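Side-chain contacts in phosphosugar isomerase (PDB 5UQI), which binds arabinose-5-phosphate and, as a sugar isomerase (SIS) domain protein, probably interconverts it with ribulose 5-phosphate: residues Ser145-Leu150 with Pro154-Thr159; Gly83-Val88 with Lys114-Tyr119; Ala58-Ala63 with Val164-Ala169; Arg125-Ser130 with Asp136-Ile141. All blocks are in the same frame, centred on the assembly; numbering follows the deposited sequence.

Interaction 1 (Ser145-Leu150 with Pro154-Thr159); sequences SEADNL and PSCSST. With A5P (arabinose-5-phosphate), chain B.
Pro154 and Glu146 meet at the amino-terminal end of helix 156-175, where a loop of the SIS domain presents its carboxylate to the first helical turn. Glu146 OE2 rests 3.6 Å from Pro154 CA, while the stiff, apolar proline ring serves the sugar pocket: Pro154 CG is 3.2 Å from O1 of arabinose-5-phosphate. Ser155, at the N-cap position, gives its backbone N to Glu146 OE1 (3.0 Å), reaching that oxygen from above the carboxylate plane, 58° out of it. Its short hydroxyl works back toward the loop instead of capping the helix. Ser155 OG accepts the N-H of Ala147 at 2.9 Å in an almost straight bond (169°) and is also bonded to Ala153 O. Cys156, buried and compact, sets SG 3.9 Å from Ala147 CB, and it also touches Ala20 of helix 3-25. Ser157 completes the grip. The bend of the glutamate chain at chi2 (-68°) carries both oxygens to this turn, where a carboxylate suits three donors and the helix start probably favours its negative charge. Ser157 N bonds to Glu146 OE1 at 2.9 Å, and Ser157 OG meets the syn lone pair of Glu146 OE2 at 2.7 Å.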
loop_
_atom_site.group_PDB
_atom_site.type_symbol
_atom_site.label_atom_id
_atom_site.label_comp_id
_atom_site.label_asym_id
_atom_site.label_seq_id
_atom_site.Cartn_x
_atom_site.Cartn_y
_atom_site.Cartn_z
ATOM N N SER A 145 6.098 5.556 15.021
ATOM C CA SER A 145 5.555 6.868 15.351
ATOM C C SER A 145 5.333 7.623 14.040
ATOM O O SER A 145 5.856 7.232 12.989
ATOM C CB SER A 145 6.577 7.655 16.175
ATOM O OG SER A 145 5.962 8.790 16.779
ATOM N N GLU A 146 4.590 8.715 14.115
ATOM C CA GLU A 146 4.563 9.685 12.999
ATOM C C GLU A 146 5.620 10.757 13.210
ATOM O O GLU A 146 6.295 10.746 14.238
ATOM C CB GLU A 146 3.173 10.287 12.810
ATOM C CG GLU A 146 2.100 9.246 12.471
ATOM C CD GLU A 146 2.219 8.565 11.103
ATOM O OE1 GLU A 146 3.203 8.800 10.317
ATOM O OE2 GLU A 146 1.295 7.762 10.830
ATOM N N ALA A 147 5.792 11.652 12.231
ATOM C CA ALA A 147 6.894 12.621 12.283
ATOM C C ALA A 147 6.555 13.833 13.135
ATOM O O ALA A 147 7.468 14.545 13.554
ATOM C CB ALA A 147 7.298 13.044 10.857
ATOM N N ASP A 148 5.269 14.071 13.402
ATOM C CA ASP A 148 4.864 15.300 14.121
ATOM C C ASP A 148 5.029 15.079 15.635
ATOM O O ASP A 148 5.071 13.929 16.083
ATOM C CB ASP A 148 3.420 15.732 13.766
ATOM C CG ASP A 148 2.365 14.627 13.993
ATOM O OD1 ASP A 148 2.609 13.450 13.609
ATOM O OD2 ASP A 148 1.267 14.954 14.570
ATOM N N ASN A 149 5.107 16.152 16.425
ATOM C CA ASN A 149 5.310 15.981 17.881
ATOM C C ASN A 149 4.179 15.204 18.541
ATOM O O ASN A 149 4.430 14.364 19.416
ATOM C CB ASN A 149 5.576 17.315 18.573
ATOM C CG ASN A 149 6.967 17.870 18.254
ATOM O OD1 ASN A 149 7.556 17.596 17.185
ATOM N ND2 ASN A 149 7.499 18.673 19.177
ATOM N N LEU A 150 2.955 15.464 18.077
ATOM C CA LEU A 150 1.738 14.771 18.503
ATOM C C LEU A 150 1.669 13.298 18.051
ATOM O O LEU A 150 0.987 12.481 18.695
ATOM C CB LEU A 150 0.518 15.517 17.943
ATOM C CG LEU A 150 0.327 17.029 18.182
ATOM C CD1 LEU A 150 -0.483 17.695 17.052
ATOM C CD2 LEU A 150 -0.311 17.240 19.555
ATOM N N PRO A 154 -0.323 11.236 9.338
ATOM C CA PRO A 154 0.388 10.281 8.463
ATOM C C PRO A 154 1.503 10.949 7.676
ATOM O O PRO A 154 1.279 11.913 6.873
ATOM C CB PRO A 154 -0.722 9.774 7.509
ATOM C CG PRO A 154 -1.934 9.816 8.376
ATOM C CD PRO A 154 -1.792 11.047 9.244
ATOM N N SER A 155 2.716 10.477 7.937
ATOM C CA SER A 155 3.913 11.156 7.421
ATOM C C SER A 155 4.893 10.015 7.359
ATOM O O SER A 155 5.104 9.449 6.274
ATOM C CB SER A 155 4.359 12.276 8.393
ATOM O OG SER A 155 4.242 11.757 9.730
ATOM N N CYS A 156 5.401 9.574 8.519
ATOM C CA CYS A 156 6.234 8.374 8.498
ATOM C C CYS A 156 5.424 7.200 7.869
ATOM O O CYS A 156 5.989 6.480 7.048
ATOM C CB CYS A 156 6.670 7.978 9.881
ATOM S SG CYS A 156 7.764 9.230 10.584
ATOM N N SER A 157 4.166 6.988 8.265
ATOM C CA SER A 157 3.483 5.760 7.802
ATOM C C SER A 157 3.148 5.814 6.291
ATOM O O SER A 157 3.383 4.809 5.593
ATOM C CB SER A 157 2.218 5.487 8.565
ATOM O OG SER A 157 1.385 6.624 8.413
ATOM N N SER A 158 2.608 6.926 5.796
ATOM C CA SER A 158 2.252 7.028 4.377
ATOM C C SER A 158 3.507 6.944 3.523
ATOM O O SER A 158 3.486 6.315 2.447
ATOM C CB SER A 158 1.435 8.344 4.150
ATOM O OG SER A 158 2.102 9.433 4.852
ATOM N N THR A 159 4.598 7.543 3.975
ATOM C CA THR A 159 5.824 7.469 3.203
ATOM C C THR A 159 6.387 6.063 3.229
ATOM O O THR A 159 6.814 5.617 2.200
ATOM C CB THR A 159 6.899 8.471 3.711
ATOM O OG1 THR A 159 6.387 9.790 3.403
ATOM C CG2 THR A 159 8.295 8.265 3.048
HETATM C C1 A5P B . -6.018 10.344 8.685
HETATM O O1 A5P B . -4.932 10.593 9.003
HETATM C C2 A5P B . -6.187 9.689 7.391
HETATM O O2 A5P B . -5.677 10.401 6.308
HETATM C C3 A5P B . -5.601 8.366 7.635
HETATM O O3 A5P B . -4.752 7.898 6.580
HETATM C C4 A5P B . -6.959 7.718 7.715
HETATM O O4 A5P B . -7.565 8.014 8.961
HETATM C C5 A5P B . -6.906 6.234 7.512
HETATM O O5 A5P B . -6.194 5.676 8.552
HETATM P P A5P B . -5.635 4.208 8.263
HETATM O O1P A5P B . -4.379 4.294 7.379
HETATM O O2P A5P B . -5.281 3.705 9.760
HETATM O O3P A5P B . -6.656 3.482 7.545
#

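Interaction 2 (Gly83-Val88 with Lys114-Tyr119)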
loop_
_atom_site.group_PDB
_atom_site.type_symbol
_atom_site.label_atom_id
_atom_site.label_comp_id
_atom_site.label_asym_id
_atom_site.label_seq_id
_atom_site.Cartn_x
_atom_site.Cartn_y
_atom_site.Cartn_z
ATOM N N GLY A 83 -21.158 0.608 -4.048
ATOM C CA GLY A 83 -21.349 0.014 -5.370
ATOM C C GLY A 83 -20.049 -0.392 -6.026
ATOM O O GLY A 83 -20.068 -1.220 -6.894
ATOM N N ASP A 84 -18.949 0.293 -5.668
ATOM C CA ASP A 84 -17.706 0.069 -6.446
ATOM C C ASP A 84 -17.089 -1.278 -6.182
ATOM O O ASP A 84 -16.155 -1.675 -6.904
ATOM C CB ASP A 84 -16.636 1.194 -6.228
ATOM C CG ASP A 84 -17.005 2.532 -6.872
ATOM O OD1 ASP A 84 -18.140 2.754 -7.323
ATOM O OD2 ASP A 84 -16.094 3.432 -6.907
ATOM N N LEU A 85 -17.569 -2.028 -5.165
ATOM C CA LEU A 85 -17.161 -3.422 -5.095
ATOM C C LEU A 85 -17.491 -4.198 -6.378
ATOM O O LEU A 85 -16.781 -5.173 -6.681
ATOM C CB LEU A 85 -17.925 -4.061 -3.906
ATOM C CG LEU A 85 -17.209 -3.796 -2.577
ATOM C CD1 LEU A 85 -18.265 -4.068 -1.487
ATOM C CD2 LEU A 85 -15.992 -4.711 -2.369
ATOM N N GLY A 86 -18.444 -3.704 -7.190
ATOM C CA GLY A 86 -18.755 -4.279 -8.460
ATOM C C GLY A 86 -17.642 -4.147 -9.487
ATOM O O GLY A 86 -17.670 -4.794 -10.560
ATOM N N MET A 87 -16.610 -3.356 -9.157
ATOM C CA MET A 87 -15.460 -3.277 -10.072
ATOM C C MET A 87 -14.534 -4.465 -9.950
ATOM O O MET A 87 -13.669 -4.661 -10.846
ATOM C CB MET A 87 -14.659 -1.986 -9.801
ATOM C CG MET A 87 -15.531 -0.763 -10.012
ATOM S SD MET A 87 -14.616 0.766 -9.640
ATOM C CE MET A 87 -15.842 1.967 -10.191
ATOM N N VAL A 88 -14.644 -5.183 -8.826
ATOM C CA VAL A 88 -13.734 -6.294 -8.443
ATOM C C VAL A 88 -14.388 -7.581 -8.939
ATOM O O VAL A 88 -15.524 -7.871 -8.578
ATOM C CB VAL A 88 -13.562 -6.351 -6.899
ATOM C CG1 VAL A 88 -12.671 -7.535 -6.491
ATOM C CG2 VAL A 88 -12.996 -5.023 -6.388
ATOM N N LYS A 114 -15.375 -11.210 1.379
ATOM C CA LYS A 114 -15.360 -12.642 1.730
ATOM C C LYS A 114 -16.366 -13.468 0.892
ATOM O O LYS A 114 -15.989 -14.522 0.342
ATOM C CB LYS A 114 -15.658 -12.793 3.241
ATOM C CG LYS A 114 -14.526 -12.357 4.124
ATOM C CD LYS A 114 -13.340 -13.271 3.906
ATOM C CE LYS A 114 -12.264 -12.862 4.871
ATOM N NZ LYS A 114 -11.129 -13.803 4.806
ATOM N N LYS A 115 -17.582 -12.948 0.707
ATOM C CA LYS A 115 -18.553 -13.569 -0.203
ATOM C C LYS A 115 -18.108 -13.634 -1.634
ATOM O O LYS A 115 -18.376 -14.593 -2.335
ATOM C CB LYS A 115 -19.954 -12.969 -0.101
ATOM C CG LYS A 115 -20.573 -13.003 1.300
ATOM C CD LYS A 115 -22.018 -12.534 1.184
ATOM C CE LYS A 115 -22.546 -11.957 2.489
ATOM N NZ LYS A 115 -22.814 -13.046 3.468
ATOM N N MET A 116 -17.377 -12.612 -2.092
ATOM C CA MET A 116 -16.953 -12.540 -3.470
ATOM C C MET A 116 -15.812 -13.493 -3.737
ATOM O O MET A 116 -15.654 -13.972 -4.865
ATOM C CB MET A 116 -16.517 -11.079 -3.760
ATOM C CG MET A 116 -17.751 -10.194 -3.808
ATOM S SD MET A 116 -17.315 -8.430 -3.688
ATOM C CE MET A 116 -16.404 -8.187 -5.243
ATOM N N GLY A 117 -15.028 -13.782 -2.694
ATOM C CA GLY A 117 -14.007 -14.848 -2.766
ATOM C C GLY A 117 -12.624 -14.445 -3.190
ATOM O O GLY A 117 -11.717 -15.255 -3.219
ATOM N N ASN A 118 -12.430 -13.181 -3.547
ATOM C CA ASN A 118 -11.083 -12.812 -3.926
ATOM C C ASN A 118 -9.991 -12.997 -2.871
ATOM O O ASN A 118 -10.247 -12.827 -1.663
ATOM C CB ASN A 118 -11.108 -11.333 -4.323
ATOM C CG ASN A 118 -12.123 -11.045 -5.408
ATOM O OD1 ASN A 118 -13.334 -10.873 -5.139
ATOM N ND2 ASN A 118 -11.635 -10.962 -6.615
ATOM N N TYR A 119 -8.760 -13.211 -3.322
ATOM C CA TYR A 119 -7.621 -13.268 -2.429
ATOM C C TYR A 119 -7.327 -11.864 -1.905
ATOM O O TYR A 119 -7.283 -10.911 -2.722
ATOM C CB TYR A 119 -6.426 -13.784 -3.231
ATOM C CG TYR A 119 -5.298 -14.215 -2.348
ATOM C CD1 TYR A 119 -4.377 -13.336 -1.854
ATOM C CD2 TYR A 119 -5.185 -15.552 -1.939
ATOM C CE1 TYR A 119 -3.347 -13.710 -1.004
ATOM C CE2 TYR A 119 -4.165 -15.919 -1.091
ATOM C CZ TYR A 119 -3.234 -15.028 -0.637
ATOM O OH TYR A 119 -2.187 -15.402 0.212
HETATM O O HOH W 1 -14.901 -10.778 -7.269
#
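Met116 points the methyl at its end toward two backbone carbonyls: CE lies 3.4 Å from Leu85 O and 3.5 Å from Val88 O. A methyl next to sulfur is perhaps slightly polarised, which would make such neighbours tolerable. The chain bends at chi3 (66°), folding CE back against the 3-10 turn of residues 85-87. Flexible and unbranched, methionine can fit its end to the carbonyls of the turn and to Val88. The same methyl rests on Val88 CB at 3.8 Å, while SD passes Leu85 CD2 more loosely.

Beside it, Val88 CG1 lies over the face of the Asn118 amide, 3.6 Å from Asn118 ND2 and 3.7 Å from Asn118 OD1. The amide is held by its polar atoms: ND2 is bonded to the carbonyls of Asp92 and Ala89, and OD1 accepts from a water at 2.6 Å. That water also donates to Val88 O (3.2 Å), bridging the two segments. Asparagine, able to donate and accept at once, fits this junction.

Gly117, with positive phi (92°), turns the chain after helix 110-116 toward strand 120-124; just before that strand, backbone bonds join Tyr119 to Val94 of strand 93-97. Gly83, also of positive phi, is the C-prime residue of a Schellman motif closing the helix that starts at residue 77. Leu85 touches Ala80 of that helix and Ser112 and Leu113 of helix 110-116.

Interaction 3 (Ala58-Ala63 with Val164-Ala169); sequences ARKLAA and VGDAVA
Lys60 reaches from helix 52-67 to Asp166 on helix 156-175 and forms a salt bridge, with NZ 2.8 Å from Asp166 OD1. The ammonium group meets this oxygen on the syn side, 24° out of the carboxylate plane; it favours OD1, since Asp166 OD2 is 3.5 Å from Lys60 NZ. The two side chains cross at about a right angle. Lysine's four-carbon chain spans the gap: a bend at chi2 (-75°) turns it toward the short aspartate arm, and the nearly straight remainder delivers NZ. NZ has a second partner one turn further along its own helix, Thr64 OG1, which helps to fix where the charge is placed.

Leu61, the next residue, supplies the apolar half of the contact. Its CD2 methyl lies against the backbone of the other helix, 3.5 Å from both Gly165 C and Asp166 N, while CD1 faces Gly165 CA at 3.9 Å. Gly165 has no beta carbon, and the leucine branches can therefore press directly onto the main chain. The alpha carbons of Leu61 and Gly165 are accordingly just 6.1 Å apart, although the axes of the two short segments keep 9.6 Å between them.

Leu61 also touches Phe48 of strand 46-50, in the parallel sheet. Helix 52-67 belongs to the beta-alpha-beta crossover from strand 46-50 to strand 72-76. The segments 58-63 and 164-169 run almost parallel (12°), the side-by-side helix packing characteristic of the layered alpha/beta, Rossmann-like SIS fold.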
loop_
_atom_site.group_PDB
_atom_site.type_symbol
_atom_site.label_atom_id
_atom_site.label_comp_id
_atom_site.label_asym_id
_atom_site.label_seq_id
_atom_site.Cartn_x
_atom_site.Cartn_y
_atom_site.Cartn_z
ATOM N N ALA A 58 -2.468 4.504 -1.847
ATOM C CA ALA A 58 -3.030 3.375 -2.620
ATOM C C ALA A 58 -3.244 3.778 -4.077
ATOM O O ALA A 58 -2.934 3.010 -4.995
ATOM C CB ALA A 58 -4.347 2.915 -1.983
ATOM N N ARG A 59 -3.728 5.014 -4.315
ATOM C CA ARG A 59 -3.895 5.541 -5.709
ATOM C C ARG A 59 -2.501 5.593 -6.387
ATOM O O ARG A 59 -2.398 5.214 -7.568
ATOM C CB ARG A 59 -4.494 6.973 -5.751
ATOM C CG ARG A 59 -5.949 7.055 -5.541
ATOM C CD ARG A 59 -6.429 8.534 -5.639
ATOM N NE ARG A 59 -6.840 8.980 -4.286
ATOM C CZ ARG A 59 -8.078 9.244 -3.836
ATOM N NH1 ARG A 59 -9.148 9.121 -4.626
ATOM N NH2 ARG A 59 -8.253 9.660 -2.563
ATOM N N LYS A 60 -1.466 6.112 -5.679
ATOM C CA LYS A 60 -0.132 6.170 -6.264
ATOM C C LYS A 60 0.355 4.766 -6.601
ATOM O O LYS A 60 0.841 4.552 -7.739
ATOM C CB LYS A 60 0.825 6.825 -5.251
ATOM C CG LYS A 60 2.061 7.449 -5.943
ATOM C CD LYS A 60 3.106 6.402 -6.415
ATOM C CE LYS A 60 4.434 7.078 -6.762
ATOM N NZ LYS A 60 5.412 5.956 -7.100
ATOM N N LEU A 61 0.183 3.819 -5.662
ATOM C CA LEU A 61 0.719 2.490 -5.920
ATOM C C LEU A 61 -0.024 1.782 -7.063
ATOM O O LEU A 61 0.618 1.083 -7.871
ATOM C CB LEU A 61 0.604 1.643 -4.623
ATOM C CG LEU A 61 1.529 2.184 -3.518
ATOM C CD1 LEU A 61 1.365 1.232 -2.306
ATOM C CD2 LEU A 61 3.029 2.138 -3.982
ATOM N N ALA A 62 -1.351 1.952 -7.164
ATOM C CA ALA A 62 -2.055 1.351 -8.345
ATOM C C ALA A 62 -1.473 1.903 -9.626
ATOM O O ALA A 62 -1.280 1.133 -10.568
ATOM C CB ALA A 62 -3.576 1.681 -8.239
ATOM N N ALA A 63 -1.222 3.221 -9.666
ATOM C CA ALA A 63 -0.724 3.817 -10.888
ATOM C C ALA A 63 0.705 3.312 -11.177
ATOM O O ALA A 63 1.019 3.011 -12.318
ATOM C CB ALA A 63 -0.780 5.353 -10.768
ATOM N N VAL A 164 7.687 0.985 0.316
ATOM C CA VAL A 164 7.509 -0.466 0.240
ATOM C C VAL A 164 6.766 -0.877 -1.052
ATOM O O VAL A 164 7.196 -1.755 -1.814
ATOM C CB VAL A 164 6.735 -0.963 1.488
ATOM C CG1 VAL A 164 6.181 -2.356 1.244
ATOM C CG2 VAL A 164 7.641 -0.904 2.726
ATOM N N GLY A 165 5.634 -0.203 -1.316
ATOM C CA GLY A 165 4.814 -0.540 -2.502
ATOM C C GLY A 165 5.569 -0.276 -3.808
ATOM O O GLY A 165 5.442 -1.043 -4.761
ATOM N N ASP A 166 6.313 0.827 -3.873
ATOM C CA ASP A 166 7.112 1.130 -5.063
ATOM C C ASP A 166 8.130 -0.015 -5.305
ATOM O O ASP A 166 8.290 -0.456 -6.472
ATOM C CB ASP A 166 7.940 2.385 -4.922
ATOM C CG ASP A 166 7.193 3.692 -5.170
ATOM O OD1 ASP A 166 6.039 3.675 -5.587
ATOM O OD2 ASP A 166 7.902 4.763 -4.939
ATOM N N ALA A 167 8.755 -0.474 -4.211
ATOM C CA ALA A 167 9.782 -1.527 -4.357
ATOM C C ALA A 167 9.144 -2.832 -4.823
ATOM O O ALA A 167 9.710 -3.520 -5.660
ATOM C CB ALA A 167 10.502 -1.745 -3.030
ATOM N N VAL A 168 7.958 -3.185 -4.282
ATOM C CA VAL A 168 7.218 -4.335 -4.762
ATOM C C VAL A 168 6.901 -4.220 -6.243
ATOM O O VAL A 168 7.112 -5.142 -7.037
ATOM C CB VAL A 168 5.973 -4.580 -3.900
ATOM C CG1 VAL A 168 5.135 -5.681 -4.537
ATOM C CG2 VAL A 168 6.417 -4.895 -2.454
ATOM N N ALA A 169 6.369 -3.057 -6.662
ATOM C CA ALA A 169 6.055 -2.834 -8.051
ATOM C C ALA A 169 7.310 -3.029 -8.932
ATOM O O ALA A 169 7.205 -3.666 -9.975
ATOM C CB ALA A 169 5.523 -1.360 -8.230
#

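Interaction 4 (Arg125-Ser130 with Asp136-Ile141); sequences RSHHSS and DLSVEI
The His127 ring carries the aliphatic part of Glu140 on one face: CB of Glu140 lies 3.5 Å from the ring centroid and 15° off the normal, a CH-pi contact. At the edge, close to the ring plane, Ser138 OG approaches His127 ND1 to 2.6 Å in a short hydrogen bond, in which either atom could be the donor. Histidine offers both the flat face and the ring nitrogen, and serine's short hydroxyl fits at its edge. The ring and carboxylate planes are 33° apart.

Glutamate is long enough to serve twice. With CG anti to the backbone N and the chain extended beyond it, the side chain passes along the ring to the loop backbone, where Glu140 OE2 accepts His127 N at 2.9 Å. That bond is nearly straight (168°) and arrives on the anti side of the oxygen. On the way, Glu140 CG brushes Arg125 O at 3.6 Å.

This contact packs the loop after strand 120-124 of the parallel SIS-domain sheet onto strand 137-140, an outermost strand within this chain. The loop closes as a type I beta turn from Ser126 to Ser129, reinforced by an ST turn in which Ser126 OG accepts His128 N. Ser126 O takes both the N-H and the hydroxyl of Ser129, the N-cap of helix 130-134. Where the loop starts, Arg125 CA points its hydrogen at Ile141 O (3.5 Å between CA and O).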
loop_
_atom_site.group_PDB
_atom_site.type_symbol
_atom_site.label_atom_id
_atom_site.label_comp_id
_atom_site.label_asym_id
_atom_site.label_seq_id
_atom_site.Cartn_x
_atom_site.Cartn_y
_atom_site.Cartn_z
ATOM N N ARG A 125 0.129 -1.915 10.101
ATOM C CA ARG A 125 1.249 -1.870 11.012
ATOM C C ARG A 125 1.301 -3.107 11.899
ATOM O O ARG A 125 2.251 -3.204 12.701
ATOM C CB ARG A 125 1.180 -0.586 11.829
ATOM C CG ARG A 125 0.230 -0.584 12.974
ATOM C CD ARG A 125 0.199 0.802 13.638
ATOM N NE ARG A 125 -0.930 0.813 14.529
ATOM C CZ ARG A 125 -1.664 1.882 14.846
ATOM N NH1 ARG A 125 -1.400 3.066 14.296
ATOM N NH2 ARG A 125 -2.695 1.752 15.691
ATOM N N SER A 126 0.313 -3.982 11.814
ATOM C CA SER A 126 0.232 -5.155 12.754
ATOM C C SER A 126 -0.535 -6.333 12.236
ATOM O O SER A 126 -1.731 -6.202 11.871
ATOM C CB SER A 126 -0.462 -4.713 14.038
ATOM O OG SER A 126 -0.593 -5.828 14.976
ATOM N N HIS A 127 0.095 -7.516 12.265
ATOM C CA HIS A 127 -0.622 -8.736 11.912
ATOM C C HIS A 127 -1.845 -9.019 12.803
ATOM O O HIS A 127 -2.750 -9.740 12.374
ATOM C CB HIS A 127 0.329 -9.973 12.010
ATOM C CG HIS A 127 1.473 -10.012 11.018
ATOM N ND1 HIS A 127 1.294 -9.983 9.648
ATOM C CD2 HIS A 127 2.799 -10.240 11.217
ATOM C CE1 HIS A 127 2.461 -10.103 9.046
ATOM N NE2 HIS A 127 3.401 -10.297 9.982
ATOM N N HIS A 128 -1.886 -8.398 13.978
ATOM C CA HIS A 128 -2.984 -8.619 14.904
ATOM C C HIS A 128 -4.170 -7.697 14.687
ATOM O O HIS A 128 -5.177 -7.777 15.413
ATOM C CB HIS A 128 -2.517 -8.515 16.390
ATOM C CG HIS A 128 -1.437 -9.484 16.742
ATOM N ND1 HIS A 128 -1.690 -10.828 16.945
ATOM C CD2 HIS A 128 -0.098 -9.327 16.867
ATOM C CE1 HIS A 128 -0.554 -11.452 17.204
ATOM N NE2 HIS A 128 0.428 -10.564 17.174
ATOM N N SER A 129 -4.062 -6.803 13.697
ATOM C CA SER A 129 -5.149 -5.846 13.479
ATOM C C SER A 129 -6.345 -6.580 12.900
ATOM O O SER A 129 -6.192 -7.640 12.286
ATOM C CB SER A 129 -4.689 -4.673 12.578
ATOM O OG SER A 129 -4.411 -5.137 11.249
ATOM N N SER A 130 -7.523 -5.970 13.047
ATOM C CA SER A 130 -8.764 -6.520 12.525
ATOM C C SER A 130 -8.680 -6.824 11.046
ATOM O O SER A 130 -9.029 -7.880 10.588
ATOM C CB SER A 130 -9.936 -5.577 12.814
ATOM O OG SER A 130 -10.128 -5.436 14.246
ATOM N N ASP A 136 -6.186 -12.924 3.609
ATOM C CA ASP A 136 -5.442 -14.144 3.310
ATOM C C ASP A 136 -3.945 -14.003 3.518
ATOM O O ASP A 136 -3.264 -14.970 3.900
ATOM C CB ASP A 136 -5.708 -14.602 1.907
ATOM C CG ASP A 136 -7.166 -14.843 1.679
ATOM O OD1 ASP A 136 -7.678 -15.908 2.179
ATOM O OD2 ASP A 136 -7.896 -14.054 1.098
ATOM N N LEU A 137 -3.389 -12.828 3.179
ATOM C CA LEU A 137 -1.988 -12.535 3.403
ATOM C C LEU A 137 -1.926 -11.182 4.091
ATOM O O LEU A 137 -2.307 -10.132 3.509
ATOM C CB LEU A 137 -1.182 -12.577 2.092
ATOM C CG LEU A 137 0.290 -12.192 2.294
ATOM C CD1 LEU A 137 1.051 -13.217 3.137
ATOM C CD2 LEU A 137 0.925 -12.053 0.933
ATOM N N SER A 138 -1.439 -11.202 5.323
ATOM C CA SER A 138 -1.093 -9.974 6.064
ATOM C C SER A 138 0.364 -9.626 5.874
ATOM O O SER A 138 1.294 -10.443 6.207
ATOM C CB SER A 138 -1.401 -10.138 7.582
ATOM O OG SER A 138 -0.791 -9.082 8.326
ATOM N N VAL A 139 0.595 -8.392 5.381
ATOM C CA VAL A 139 1.925 -7.884 5.258
ATOM C C VAL A 139 2.063 -6.822 6.330
ATOM O O VAL A 139 1.302 -5.808 6.357
ATOM C CB VAL A 139 2.128 -7.250 3.867
ATOM C CG1 VAL A 139 3.506 -6.638 3.776
ATOM C CG2 VAL A 139 1.919 -8.270 2.778
ATOM N N GLU A 140 3.028 -6.979 7.227
ATOM C CA GLU A 140 3.167 -6.076 8.363
ATOM C C GLU A 140 4.248 -5.061 7.974
ATOM O O GLU A 140 5.369 -5.427 7.552
ATOM C CB GLU A 140 3.501 -6.848 9.657
ATOM C CG GLU A 140 3.607 -5.990 10.900
ATOM C CD GLU A 140 3.852 -6.855 12.148
ATOM O OE1 GLU A 140 5.038 -7.165 12.334
ATOM O OE2 GLU A 140 2.918 -7.276 12.893
ATOM N N ILE A 141 3.873 -3.784 7.990
ATOM C CA ILE A 141 4.805 -2.704 7.663
ATOM C C ILE A 141 4.873 -1.872 8.940
ATOM O O ILE A 141 4.059 -0.967 9.132
ATOM C CB ILE A 141 4.293 -1.858 6.489
ATOM C CG1 ILE A 141 4.055 -2.782 5.263
ATOM C CG2 ILE A 141 5.315 -0.723 6.216
ATOM C CD1 ILE A 141 3.503 -2.114 4.022
#

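Overall arrangement
All four contacts belong to one SIS domain, but they stand at different distances from arabinose-5-phosphate. Interaction 1 touches the sugar through Pro154. In interaction 4 the side chain of Arg125 is about 6 Å from the bound arabinose-5-phosphate. In interaction 3 the side chain of Leu61 is about 12 Å from the bound arabinose-5-phosphate. Interactions 1 and 3 share helix 156-175, with centres 19 Å apart. Interaction 3 packs on interaction 4 where Val164 CG1 meets Ile141 CD1 at 3.9 Å, and interaction 4 reaches interaction 2 through Tyr119 OH, 3.5 Å from Leu137 CB. Interactions 1 and 2 lie on opposite sides of the chain's centre, 31 Å between their centres.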